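Local structure of caltubin, EF-hand (Lymnaea stagnalis, 6VAN) at residues 11-14 with 19-22; 24-29 with 40-45; 85-90 with 98-103. The protein binds calcium, probably through EF-hand helix-loop-helix sites, several of which hold strontium ions in this crystal. All blocks are in the same frame, centred on the assembly; numbering follows the deposited sequence.

Contact 1 (11-14 with 19-22). With SR (strontium ion), chain C.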
ATOM      1  N   ARG A  11      12.492   6.346  -2.686  1.00 24.71           N
ATOM      2  CA  ARG A  11      11.342   5.613  -2.093  1.00 26.35           C
ATOM      3  C   ARG A  11      11.528   4.111  -2.253  1.00 24.22           C
ATOM      4  O   ARG A  11      11.195   3.366  -1.299  1.00 26.28           O
ATOM      5  CB  ARG A  11      10.045   5.946  -2.821  1.00 28.80           C
ATOM      6  CG  ARG A  11       9.363   7.221  -2.371  1.00 32.99           C
ATOM      7  CD  ARG A  11       7.902   7.039  -2.701  1.00 35.60           C
ATOM      8  NE  ARG A  11       7.435   7.743  -3.879  1.00 38.24           N
ATOM      9  CZ  ARG A  11       6.440   7.315  -4.658  1.00 40.15           C
ATOM     10  NH1 ARG A  11       6.060   8.033  -5.702  1.00 41.08           N
ATOM     11  NH2 ARG A  11       5.831   6.170  -4.396  1.00 41.06           N
ATOM     12  N   PHE A  12      11.944   3.676  -3.438  1.00 21.47           N
ATOM     13  CA  PHE A  12      12.159   2.251  -3.779  1.00 21.93           C
ATOM     14  C   PHE A  12      13.230   1.699  -2.840  1.00 22.58           C
ATOM     15  O   PHE A  12      12.998   0.623  -2.259  1.00 23.02           O
ATOM     16  CB  PHE A  12      12.525   2.072  -5.254  1.00 19.47           C
ATOM     17  CG  PHE A  12      12.537   0.636  -5.722  1.00 19.51           C
ATOM     18  CD1 PHE A  12      11.356  -0.032  -6.001  1.00 18.59           C
ATOM     19  CD2 PHE A  12      13.731  -0.052  -5.885  1.00 18.93           C
ATOM     20  CE1 PHE A  12      11.366  -1.349  -6.439  1.00 19.16           C
ATOM     21  CE2 PHE A  12      13.737  -1.370  -6.312  1.00 19.17           C
ATOM     22  CZ  PHE A  12      12.560  -2.015  -6.599  1.00 18.83           C
ATOM     23  N   ILE A  13      14.336   2.414  -2.680  1.00 25.49           N
ATOM     24  CA  ILE A  13      15.444   2.040  -1.743  1.00 26.84           C
ATOM     25  C   ILE A  13      14.874   1.918  -0.327  1.00 29.89           C
ATOM     26  O   ILE A  13      15.005   0.828   0.272  1.00 31.89           O
ATOM     27  CB  ILE A  13      16.593   3.056  -1.807  1.00 26.08           C
ATOM     28  CG1 ILE A  13      17.395   2.889  -3.094  1.00 24.61           C
ATOM     29  CG2 ILE A  13      17.476   2.953  -0.564  1.00 26.93           C
ATOM     30  CD1 ILE A  13      18.275   4.068  -3.423  1.00 23.52           C
ATOM     31  N   ARG A  14      14.238   2.978   0.168  1.00 32.47           N
ATOM     32  CA  ARG A  14      13.842   3.117   1.596  1.00 35.18           C
ATOM     33  C   ARG A  14      12.767   2.089   1.997  1.00 33.97           C
ATOM     34  O   ARG A  14      12.741   1.728   3.200  1.00 35.17           O
ATOM     35  CB  ARG A  14      13.379   4.550   1.869  1.00 38.48           C
ATOM     36  CG  ARG A  14      13.067   4.846   3.332  1.00 41.02           C
ATOM     37  CD  ARG A  14      11.577   4.936   3.626  1.00 43.35           C
ATOM     38  NE  ARG A  14      10.890   5.676   2.578  1.00 44.48           N
ATOM     39  CZ  ARG A  14      10.955   6.996   2.395  1.00 44.66           C
ATOM     40  NH1 ARG A  14      11.664   7.759   3.214  1.00 47.33           N
ATOM     41  NH2 ARG A  14      10.305   7.551   1.382  1.00 44.58           N
ATOM     42  N   ASP A  19      19.281  -2.401  -0.357  1.00 23.99           N
ATOM     43  CA  ASP A  19      20.647  -2.663  -0.891  1.00 24.66           C
ATOM     44  C   ASP A  19      20.855  -1.977  -2.250  1.00 25.87           C
ATOM     45  O   ASP A  19      21.988  -2.018  -2.773  1.00 24.87           O
ATOM     46  CB  ASP A  19      20.911  -4.169  -0.994  1.00 24.41           C
ATOM     47  CG  ASP A  19      20.901  -4.855   0.352  1.00 24.14           C
ATOM     48  OD1 ASP A  19      21.628  -4.361   1.248  1.00 25.97           O
ATOM     49  OD2 ASP A  19      20.167  -5.847   0.503  1.00 25.66           O
ATOM     50  N   ASN A  20      19.807  -1.358  -2.793  1.00 24.79           N
ATOM     51  CA  ASN A  20      19.866  -0.656  -4.100  1.00 24.83           C
ATOM     52  C   ASN A  20      20.485  -1.578  -5.163  1.00 23.94           C
ATOM     53  O   ASN A  20      21.304  -1.092  -5.928  1.00 23.75           O
ATOM     54  CB  ASN A  20      20.662   0.650  -4.010  1.00 25.13           C
ATOM     55  CG  ASN A  20      20.555   1.465  -5.283  1.00 24.89           C
ATOM     56  OD1 ASN A  20      19.491   1.484  -5.895  1.00 23.72           O
ATOM     57  ND2 ASN A  20      21.635   2.115  -5.691  1.00 24.26           N
ATOM     58  N   ASP A  21      20.087  -2.847  -5.245  1.00 23.95           N
ATOM     59  CA  ASP A  21      20.587  -3.768  -6.303  1.00 24.60           C
ATOM     60  C   ASP A  21      19.651  -3.703  -7.522  1.00 23.85           C
ATOM     61  O   ASP A  21      19.970  -4.325  -8.543  1.00 24.98           O
ATOM     62  CB  ASP A  21      20.787  -5.195  -5.765  1.00 24.81           C
ATOM     63  CG  ASP A  21      19.564  -5.786  -5.098  1.00 25.20           C
ATOM     64  OD1 ASP A  21      18.478  -5.767  -5.736  1.00 25.26           O
ATOM     65  OD2 ASP A  21      19.688  -6.235  -3.906  1.00 24.08           O
ATOM     66  N   GLY A  22      18.528  -2.986  -7.402  1.00 22.72           N
ATOM     67  CA  GLY A  22      17.564  -2.757  -8.497  1.00 23.57           C
ATOM     68  C   GLY A  22      16.356  -3.679  -8.415  1.00 22.53           C
ATOM     69  O   GLY A  22      15.417  -3.498  -9.211  1.00 21.37           O
TER
HETATM   70 SR    SR C 201      17.216  -6.304  -3.392  0.70 19.50          SR
HETATM   71  O   HOH W   1      17.765  -8.571  -4.638  1.00 32.13           O

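Contact 2 (24-29 with 40-45). With SR (strontium ion), chain G; SR (strontium ion), chain C.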
ATOM      1  N   SER A  24      13.463  -5.785  -5.749  1.00 19.86           N
ATOM      2  CA  SER A  24      12.792  -6.113  -4.472  1.00 21.10           C
ATOM      3  C   SER A  24      12.352  -7.568  -4.562  1.00 19.06           C
ATOM      4  O   SER A  24      11.429  -7.895  -5.329  1.00 19.78           O
ATOM      5  CB  SER A  24      11.666  -5.176  -4.158  1.00 19.48           C
ATOM      6  OG  SER A  24      11.278  -5.319  -2.795  1.00 22.23           O
ATOM      7  N   THR A  25      13.137  -8.427  -3.893  1.00 23.39           N
ATOM      8  CA  THR A  25      12.901  -9.877  -3.798  1.00 24.00           C
ATOM      9  C   THR A  25      11.902 -10.134  -2.669  1.00 25.79           C
ATOM     10  O   THR A  25      11.594  -9.193  -1.908  1.00 24.14           O
ATOM     11  CB  THR A  25      14.212 -10.646  -3.569  1.00 24.65           C
ATOM     12  OG1 THR A  25      14.779 -10.231  -2.327  1.00 25.61           O
ATOM     13  CG2 THR A  25      15.221 -10.422  -4.674  1.00 23.67           C
ATOM     14  N   PHE A  26      11.449 -11.377  -2.571  1.00 26.34           N
ATOM     15  CA  PHE A  26      10.370 -11.842  -1.659  1.00 26.70           C
ATOM     16  C   PHE A  26      10.528 -11.277  -0.240  1.00 28.68           C
ATOM     17  O   PHE A  26       9.604 -10.615   0.260  1.00 23.01           O
ATOM     18  CB  PHE A  26      10.357 -13.367  -1.602  1.00 29.45           C
ATOM     19  CG  PHE A  26       9.175 -13.893  -0.838  1.00 26.77           C
ATOM     20  CD1 PHE A  26       7.954 -14.061  -1.471  1.00 27.89           C
ATOM     21  CD2 PHE A  26       9.272 -14.166   0.513  1.00 27.65           C
ATOM     22  CE1 PHE A  26       6.850 -14.509  -0.762  1.00 27.67           C
ATOM     23  CE2 PHE A  26       8.169 -14.620   1.218  1.00 25.99           C
ATOM     24  CZ  PHE A  26       6.964 -14.787   0.577  1.00 26.12           C
ATOM     25  N   ASP A  27      11.649 -11.561   0.415  1.00 27.62           N
ATOM     26  CA  ASP A  27      11.881 -11.216   1.844  1.00 29.15           C
ATOM     27  C   ASP A  27      11.894  -9.693   2.017  1.00 26.07           C
ATOM     28  O   ASP A  27      11.562  -9.215   3.108  1.00 24.29           O
ATOM     29  CB  ASP A  27      13.155 -11.875   2.373  1.00 31.61           C
ATOM     30  CG  ASP A  27      12.966 -13.353   2.675  1.00 34.77           C
ATOM     31  OD1 ASP A  27      12.054 -13.680   3.481  1.00 37.01           O
ATOM     32  OD2 ASP A  27      13.696 -14.171   2.078  1.00 39.31           O
ATOM     33  N   GLU A  28      12.229  -8.962   0.962  1.00 24.44           N
ATOM     34  CA  GLU A  28      12.278  -7.487   1.000  1.00 23.47           C
ATOM     35  C   GLU A  28      10.857  -6.940   0.946  1.00 20.93           C
ATOM     36  O   GLU A  28      10.539  -6.062   1.777  1.00 20.72           O
ATOM     37  CB  GLU A  28      13.081  -6.977  -0.172  1.00 22.69           C
ATOM     38  CG  GLU A  28      14.457  -7.588  -0.227  1.00 23.95           C
ATOM     39  CD  GLU A  28      15.232  -7.093  -1.422  1.00 22.60           C
ATOM     40  OE1 GLU A  28      15.308  -7.857  -2.442  1.00 23.26           O
ATOM     41  OE2 GLU A  28      15.726  -5.980  -1.342  1.00 24.64           O
ATOM     42  N   VAL A  29      10.031  -7.502   0.060  1.00 19.24           N
ATOM     43  CA  VAL A  29       8.604  -7.081  -0.067  1.00 20.34           C
ATOM     44  C   VAL A  29       7.922  -7.491   1.238  1.00 21.20           C
ATOM     45  O   VAL A  29       7.159  -6.701   1.775  1.00 19.89           O
ATOM     46  CB  VAL A  29       7.922  -7.663  -1.310  1.00 20.71           C
ATOM     47  CG1 VAL A  29       6.433  -7.329  -1.359  1.00 20.90           C
ATOM     48  CG2 VAL A  29       8.614  -7.187  -2.585  1.00 20.56           C
ATOM     49  N   VAL A  40       1.201 -10.856   7.737  1.00 17.63           N
ATOM     50  CA  VAL A  40       0.945 -11.036   6.288  1.00 18.68           C
ATOM     51  C   VAL A  40       1.439 -12.428   5.861  1.00 18.43           C
ATOM     52  O   VAL A  40       2.550 -12.859   6.295  1.00 19.91           O
ATOM     53  CB  VAL A  40       1.595  -9.928   5.431  1.00 18.64           C
ATOM     54  CG1 VAL A  40       3.113  -9.880   5.556  1.00 19.62           C
ATOM     55  CG2 VAL A  40       1.178 -10.051   3.976  1.00 18.85           C
ATOM     56  N   THR A  41       0.646 -13.093   5.039  1.00 17.48           N
ATOM     57  CA  THR A  41       0.952 -14.433   4.515  1.00 19.41           C
ATOM     58  C   THR A  41       1.954 -14.329   3.373  1.00 20.55           C
ATOM     59  O   THR A  41       2.009 -13.277   2.670  1.00 19.38           O
ATOM     60  CB  THR A  41      -0.298 -15.144   4.023  1.00 19.15           C
ATOM     61  OG1 THR A  41      -0.798 -14.465   2.888  1.00 20.38           O
ATOM     62  CG2 THR A  41      -1.369 -15.244   5.085  1.00 20.22           C
ATOM     63  N   ASP A  42       2.724 -15.389   3.186  1.00 20.38           N
ATOM     64  CA  ASP A  42       3.665 -15.525   2.062  1.00 22.39           C
ATOM     65  C   ASP A  42       2.916 -15.390   0.739  1.00 20.60           C
ATOM     66  O   ASP A  42       3.470 -14.763  -0.175  1.00 20.00           O
ATOM     67  CB  ASP A  42       4.429 -16.846   2.180  1.00 24.22           C
ATOM     68  CG  ASP A  42       5.576 -16.778   3.177  1.00 28.67           C
ATOM     69  OD1 ASP A  42       5.529 -15.909   4.086  1.00 29.54           O
ATOM     70  OD2 ASP A  42       6.533 -17.575   3.024  1.00 30.76           O
ATOM     71  N   GLN A  43       1.700 -15.923   0.616  1.00 19.34           N
ATOM     72  CA  GLN A  43       0.927 -15.881  -0.649  1.00 21.44           C
ATOM     73  C   GLN A  43       0.469 -14.447  -0.955  1.00 22.57           C
ATOM     74  O   GLN A  43       0.446 -14.064  -2.137  1.00 21.90           O
ATOM     75  CB  GLN A  43      -0.284 -16.797  -0.598  1.00 23.12           C
ATOM     76  CG  GLN A  43      -1.119 -16.739  -1.877  1.00 25.74           C
ATOM     77  N   THR A  44       0.081 -13.668   0.055  1.00 21.00           N
ATOM     78  CA  THR A  44      -0.270 -12.241  -0.183  1.00 20.16           C
ATOM     79  C   THR A  44       0.946 -11.547  -0.809  1.00 19.21           C
ATOM     80  O   THR A  44       0.736 -10.761  -1.789  1.00 20.81           O
ATOM     81  CB  THR A  44      -0.767 -11.544   1.085  1.00 20.30           C
ATOM     82  OG1 THR A  44      -2.049 -12.093   1.372  1.00 23.63           O
ATOM     83  CG2 THR A  44      -0.847 -10.046   0.908  1.00 20.72           C
ATOM     84  N   VAL A  45       2.125 -11.750  -0.200  1.00 20.65           N
ATOM     85  CA  VAL A  45       3.408 -11.136  -0.642  1.00 22.25           C
ATOM     86  C   VAL A  45       3.639 -11.544  -2.094  1.00 23.59           C
ATOM     87  O   VAL A  45       4.015 -10.672  -2.880  1.00 22.52           O
ATOM     88  CB  VAL A  45       4.588 -11.523   0.266  1.00 22.91           C
ATOM     89  CG1 VAL A  45       5.924 -11.071  -0.326  1.00 23.76           C
ATOM     90  CG2 VAL A  45       4.404 -10.973   1.680  1.00 23.26           C
TER
HETATM   91 SR    SR G 205      -2.286 -11.554   4.389  1.00 42.46          SR
HETATM   92 SR    SR C 201      17.216  -6.304  -3.392  0.70 19.50          SR
HETATM   93  O   HOH W   1      17.765  -8.571  -4.638  1.00 32.13           O
HETATM   94  O   HOH W   2      -4.692 -13.247   4.239  1.00 41.29           O
HETATM   95  O   HOH W   3      -3.882 -12.442   6.398  1.00 38.50           O

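Contact 3 (85-90 with 98-103). With SR (strontium ion), chain E.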
ATOM      1  N   LYS A  85      -7.017  -4.686   1.273  1.00 10.80           N
ATOM      2  CA  LYS A  85      -6.743  -5.984   1.922  1.00 11.87           C
ATOM      3  C   LYS A  85      -5.519  -5.868   2.825  1.00 11.66           C
ATOM      4  O   LYS A  85      -5.510  -6.482   3.911  1.00 11.69           O
ATOM      5  CB  LYS A  85      -6.599  -7.083   0.879  1.00 14.38           C
ATOM      6  CG  LYS A  85      -7.923  -7.367   0.199  1.00 16.50           C
ATOM      7  CD  LYS A  85      -7.972  -8.653  -0.535  1.00 20.34           C
ATOM      8  CE  LYS A  85      -7.050  -8.693  -1.714  1.00 21.69           C
ATOM      9  NZ  LYS A  85      -7.211  -9.984  -2.433  1.00 24.60           N
ATOM     10  N   LEU A  86      -4.501  -5.133   2.419  1.00 11.57           N
ATOM     11  CA  LEU A  86      -3.281  -5.003   3.271  1.00 11.89           C
ATOM     12  C   LEU A  86      -3.585  -4.199   4.542  1.00 11.59           C
ATOM     13  O   LEU A  86      -2.873  -4.384   5.526  1.00 12.45           O
ATOM     14  CB  LEU A  86      -2.163  -4.377   2.442  1.00 12.83           C
ATOM     15  CG  LEU A  86      -1.612  -5.274   1.341  1.00 13.48           C
ATOM     16  CD1 LEU A  86      -0.505  -4.575   0.602  1.00 14.81           C
ATOM     17  CD2 LEU A  86      -1.137  -6.616   1.880  1.00 14.70           C
ATOM     18  N   GLN A  87      -4.575  -3.309   4.513  1.00 11.10           N
ATOM     19  CA  GLN A  87      -4.976  -2.506   5.701  1.00 10.89           C
ATOM     20  C   GLN A  87      -6.014  -3.243   6.547  1.00 11.20           C
ATOM     21  O   GLN A  87      -6.253  -2.818   7.674  1.00 11.67           O
ATOM     22  CB  GLN A  87      -5.463  -1.141   5.249  1.00 11.85           C
ATOM     23  CG  GLN A  87      -4.317  -0.280   4.736  1.00 12.17           C
ATOM     24  CD  GLN A  87      -4.800   1.002   4.129  1.00 13.65           C
ATOM     25  OE1 GLN A  87      -4.641   2.080   4.681  1.00 14.67           O
ATOM     26  NE2 GLN A  87      -5.389   0.879   2.949  1.00 14.83           N
ATOM     27  N   ASP A  88      -6.601  -4.293   6.000  1.00 11.42           N
ATOM     28  CA  ASP A  88      -7.644  -5.091   6.690  1.00 11.23           C
ATOM     29  C   ASP A  88      -6.935  -6.117   7.557  1.00 12.29           C
ATOM     30  O   ASP A  88      -6.811  -7.292   7.157  1.00 12.34           O
ATOM     31  CB  ASP A  88      -8.592  -5.701   5.669  1.00 11.87           C
ATOM     32  CG  ASP A  88      -9.672  -6.537   6.309  1.00 12.04           C
ATOM     33  OD1 ASP A  88      -9.810  -6.491   7.574  1.00 12.24           O
ATOM     34  OD2 ASP A  88     -10.331  -7.267   5.549  1.00 14.02           O
ATOM     35  N   THR A  89      -6.415  -5.672   8.685  1.00 12.16           N
ATOM     36  CA  THR A  89      -5.454  -6.468   9.485  1.00 12.91           C
ATOM     37  C   THR A  89      -6.067  -7.816   9.890  1.00 13.34           C
ATOM     38  O   THR A  89      -5.339  -8.813   9.911  1.00 15.60           O
ATOM     39  CB  THR A  89      -4.961  -5.663  10.682  1.00 13.62           C
ATOM     40  OG1 THR A  89      -4.722  -4.334  10.194  1.00 14.18           O
ATOM     41  CG2 THR A  89      -3.723  -6.279  11.274  1.00 14.59           C
ATOM     42  N   ASN A  90      -7.369  -7.874  10.160  1.00 13.68           N
ATOM     43  CA  ASN A  90      -8.025  -9.121  10.633  1.00 14.21           C
ATOM     44  C   ASN A  90      -8.782  -9.788   9.481  1.00 14.79           C
ATOM     45  O   ASN A  90      -9.477 -10.747   9.771  1.00 16.19           O
ATOM     46  CB  ASN A  90      -8.925  -8.877  11.841  1.00 14.46           C
ATOM     47  CG  ASN A  90     -10.194  -8.127  11.523  1.00 14.92           C
ATOM     48  OD1 ASN A  90     -10.315  -7.504  10.464  1.00 14.51           O
ATOM     49  ND2 ASN A  90     -11.157  -8.169  12.434  1.00 16.26           N
ATOM     50  N   ALA A  98      -9.428   2.185  13.690  1.00 12.26           N
ATOM     51  CA  ALA A  98      -8.237   1.785  14.467  1.00 11.68           C
ATOM     52  C   ALA A  98      -7.218   1.066  13.580  1.00 11.00           C
ATOM     53  O   ALA A  98      -6.008   1.314  13.728  1.00 13.16           O
ATOM     54  CB  ALA A  98      -8.623   0.926  15.631  1.00 12.13           C
ATOM     55  N   GLU A  99      -7.659   0.193  12.678  1.00 10.85           N
ATOM     56  CA  GLU A  99      -6.729  -0.500  11.758  1.00 10.56           C
ATOM     57  C   GLU A  99      -6.006   0.540  10.887  1.00 10.36           C
ATOM     58  O   GLU A  99      -4.765   0.416  10.706  1.00 10.57           O
ATOM     59  CB  GLU A  99      -7.468  -1.480  10.839  1.00 10.36           C
ATOM     60  CG  GLU A  99      -7.882  -2.751  11.555  1.00 11.09           C
ATOM     61  CD  GLU A  99      -8.794  -3.650  10.725  1.00 11.48           C
ATOM     62  OE1 GLU A  99      -9.657  -3.138   9.953  1.00 12.39           O
ATOM     63  OE2 GLU A  99      -8.691  -4.901  10.871  1.00 12.91           O
ATOM     64  N   LEU A 100      -6.734   1.534  10.356  1.00 10.29           N
ATOM     65  CA  LEU A 100      -6.130   2.544   9.462  1.00  9.50           C
ATOM     66  C   LEU A 100      -5.123   3.400  10.230  1.00  9.58           C
ATOM     67  O   LEU A 100      -4.077   3.734   9.645  1.00  9.82           O
ATOM     68  CB  LEU A 100      -7.238   3.374   8.841  1.00  9.52           C
ATOM     69  CG  LEU A 100      -8.145   2.646   7.847  1.00 10.05           C
ATOM     70  CD1 LEU A 100      -9.395   3.468   7.598  1.00 10.93           C
ATOM     71  CD2 LEU A 100      -7.383   2.364   6.558  1.00 10.30           C
ATOM     72  N   VAL A 101      -5.423   3.733  11.472  1.00 10.20           N
ATOM     73  CA  VAL A 101      -4.516   4.573  12.308  1.00 10.54           C
ATOM     74  C   VAL A 101      -3.257   3.771  12.608  1.00 11.29           C
ATOM     75  O   VAL A 101      -2.155   4.304  12.447  1.00 11.39           O
ATOM     76  CB  VAL A 101      -5.213   5.047  13.584  1.00 11.45           C
ATOM     77  CG1 VAL A 101      -4.216   5.630  14.559  1.00 11.32           C
ATOM     78  CG2 VAL A 101      -6.330   6.015  13.280  1.00 12.23           C
ATOM     79  N   LYS A 102      -3.400   2.512  12.986  1.00 11.54           N
ATOM     80  CA  LYS A 102      -2.214   1.676  13.266  1.00 12.62           C
ATOM     81  C   LYS A 102      -1.341   1.577  12.025  1.00 12.11           C
ATOM     82  O   LYS A 102      -0.100   1.643  12.144  1.00 12.62           O
ATOM     83  CB  LYS A 102      -2.599   0.292  13.769  1.00 13.72           C
ATOM     84  CG  LYS A 102      -1.431  -0.534  14.283  1.00 17.51           C
ATOM     85  N   VAL A 103      -1.930   1.410  10.851  1.00 11.85           N
ATOM     86  CA  VAL A 103      -1.140   1.317   9.613  1.00 11.79           C
ATOM     87  C   VAL A 103      -0.414   2.654   9.391  1.00 12.24           C
ATOM     88  O   VAL A 103       0.798   2.652   9.025  1.00 12.54           O
ATOM     89  CB  VAL A 103      -2.017   0.936   8.412  1.00 12.05           C
ATOM     90  CG1 VAL A 103      -1.294   1.210   7.102  1.00 12.34           C
ATOM     91  CG2 VAL A 103      -2.494  -0.503   8.506  1.00 12.28           C
TER
HETATM   92 SR    SR E 203     -10.764  -5.381   9.483  1.00 15.68          SR
HETATM   93  O   HOH W   4      -3.721  -2.194  11.624  1.00 17.40           O
HETATM   94  O   HOH W   5     -12.175  -4.940  11.452  1.00 17.81           O

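Contact 1 (11-14 with 19-22)
Ile13 reaches from the helix to Asn20 in the loop, and the touching is done by its longer branch. At CB, CG1 is set opposite the carbonyl carbon and beside the backbone N (chi1 -74°), which carries this branch toward Asn20. CG1 then lies 3.8 Å from Asn20 OD1 and a little farther from Asn20 CB. The chain runs on nearly extended, and CD1 ends 3.9 Å from Asn20 CG. Isoleucine suits the place because this branch is long enough to lay its methyl over the face of the amide as the two side chains cross obliquely. The polar end of Asn20 is served by another residue: OD1 is hydrogen-bonded to Lys9 NZ. The neighbouring Phe12 brings CE2 to 4.0 Å from Gly22 O, at a slant. Gly22 suits its place because its positive phi (100°) would jam a side chain against the preceding carbonyl. Asp21 turns both carboxylate oxygens onto strontium, OD2 at 2.5 Å from the ion and OD1 at 2.7 Å. Helix 5-15 thus packs against the metal loop that follows it; Phe12 also meets Tyr66 and Phe62 of helix 62-71, and Gly22 bonds through its backbone to Phe62, just before strand 23-24 pairs with 60-61.

Contact 2 (24-29 with 40-45)
Phe26 offers one face of its ring to Val45, whose CG1 sits over the rim side of that face, 3.9 Å from the ring centroid and 24° off the normal, a CH-pi contact. The ring gets there because its CG is anti to the backbone N (chi1 -173°), which swings it out from the start of helix 26-34 toward helix 42-52. Its edge is used as well: ring atom CE1 lies 3.4 Å from Asp42 O, near the ring plane, where the slightly positive ring hydrogens suit a carbonyl oxygen. Farther round, Phe26 CZ approaches Asp42 CG at 3.6 Å, with the carboxylate turned steeply (68°) to the ring. Asp42 OD1 is held in a salt bridge by Lys30. The same methyl, Val45 CG1, also touches Val29 CG1 at 3.9 Å; these short branched side chains run alongside in opposite directions and fit a buried seam that Val29 extends to Phe48 and Ile49.

The polar groups of the two segments lie off this seam. Thr41, at the N-cap of helix 42-52, accepts a bond from Thr44 N at its OG1 (3.1 Å), tying off the first turn. A strontium ion with two waters lies by Thr44 OG1, at a long 3.1 Å. Glu28 points away from the seam and grips a different strontium, the one that Asp21 also binds, with OE1 and OE2 each 2.6 Å from the ion, while Thr25 N donates to OE1 from well above the carboxylate plane.

Asp17, Asp21 and Gln23 complete the protein side of that site. A bidentate glutamate on the first turn of the exiting helix is the hallmark of the EF-hand, and the hydrophobic seam joins this helix to the entering helix of the next strontium-binding loop, as in paired EF-hands.

Contact 3 (85-90 with 98-103)
Van der Waals packing joins Gln87, on the last turn of helix 77-87, to Leu100 and Val103 of helix 97-106. With CG anti to the carbonyl carbon (chi1 -71°) and the chain extended beyond it, Gln87 carries its amide to Leu100, crossing it at about a right angle, with OE1 at 3.3 Å from Leu100 CD2. Lower on the same side chain, CG rests 4.1 Å from Val103 CG1. Glutamine suits this border because its CG packs on Val103 and its amide oxygen lies against a Leu100 methyl, while NE2 is satisfied by Trp83 O, one turn back. Were an alanine here, Leu100 and Val103 would probably lose a packing partner and Trp83 O the side-chain amide that bonds to it. Leu100 continues inward to Val118 and Tyr122.

One direct hydrogen bond crosses, and it is weak: Asn90 N donates to Glu99 OE2 (3.3 Å), a slight hold on the carboxylate from the loop. A water bridges the helix and the loop by donating to both Thr89 OG1 and Glu99 O. Thr96 N holds the other carboxylate oxygen, OE1, which helps to fix the rotation of the group.

Metal coordination accounts for the polar part of the contact. Asp88 OD1 and Asn90 OD1 each stand 2.4 Å from strontium, and Glu99 adds OE1 and OE2, both at 2.5 Å from the ion. Oxygens crowd here without hydrogen bonds between them, as with Asn90 OD1 and Glu99 OE2 at 3.1 Å, because the cation holds them together; the amide stands nearly square to the carboxylate (85°). Asp88 OD2 turns from the metal to Ser93 N. Asp92, Phe94 O and a water complete the seven oxygens. Acidic and amide ligands at the first and third loop positions with a bidentate glutamate at the twelfth make this a canonical EF-hand loop.

Contacts 1 and 2 each supply ligands to one strontium site and share a water there, and Phe12 CZ packs 4.0 Å from Ser24 N. Contact 3 holds most of the ligands of a second strontium site, on the opposite side of the chain's centre from contact 1, and meets contact 2 where Thr44 CG2 touches Leu86 CD2. All three are partly buried; contact 1, the smallest, lies farthest from the chain's centre (about 17 Å, centre to centre) and contact 3 nearest (about 11 Å). Contact 2 is chiefly apolar, joining successive helices across a linker, with its Glu28 ligand facing away. In contact 3 aliphatic packing and charge-rich coordination share one interface.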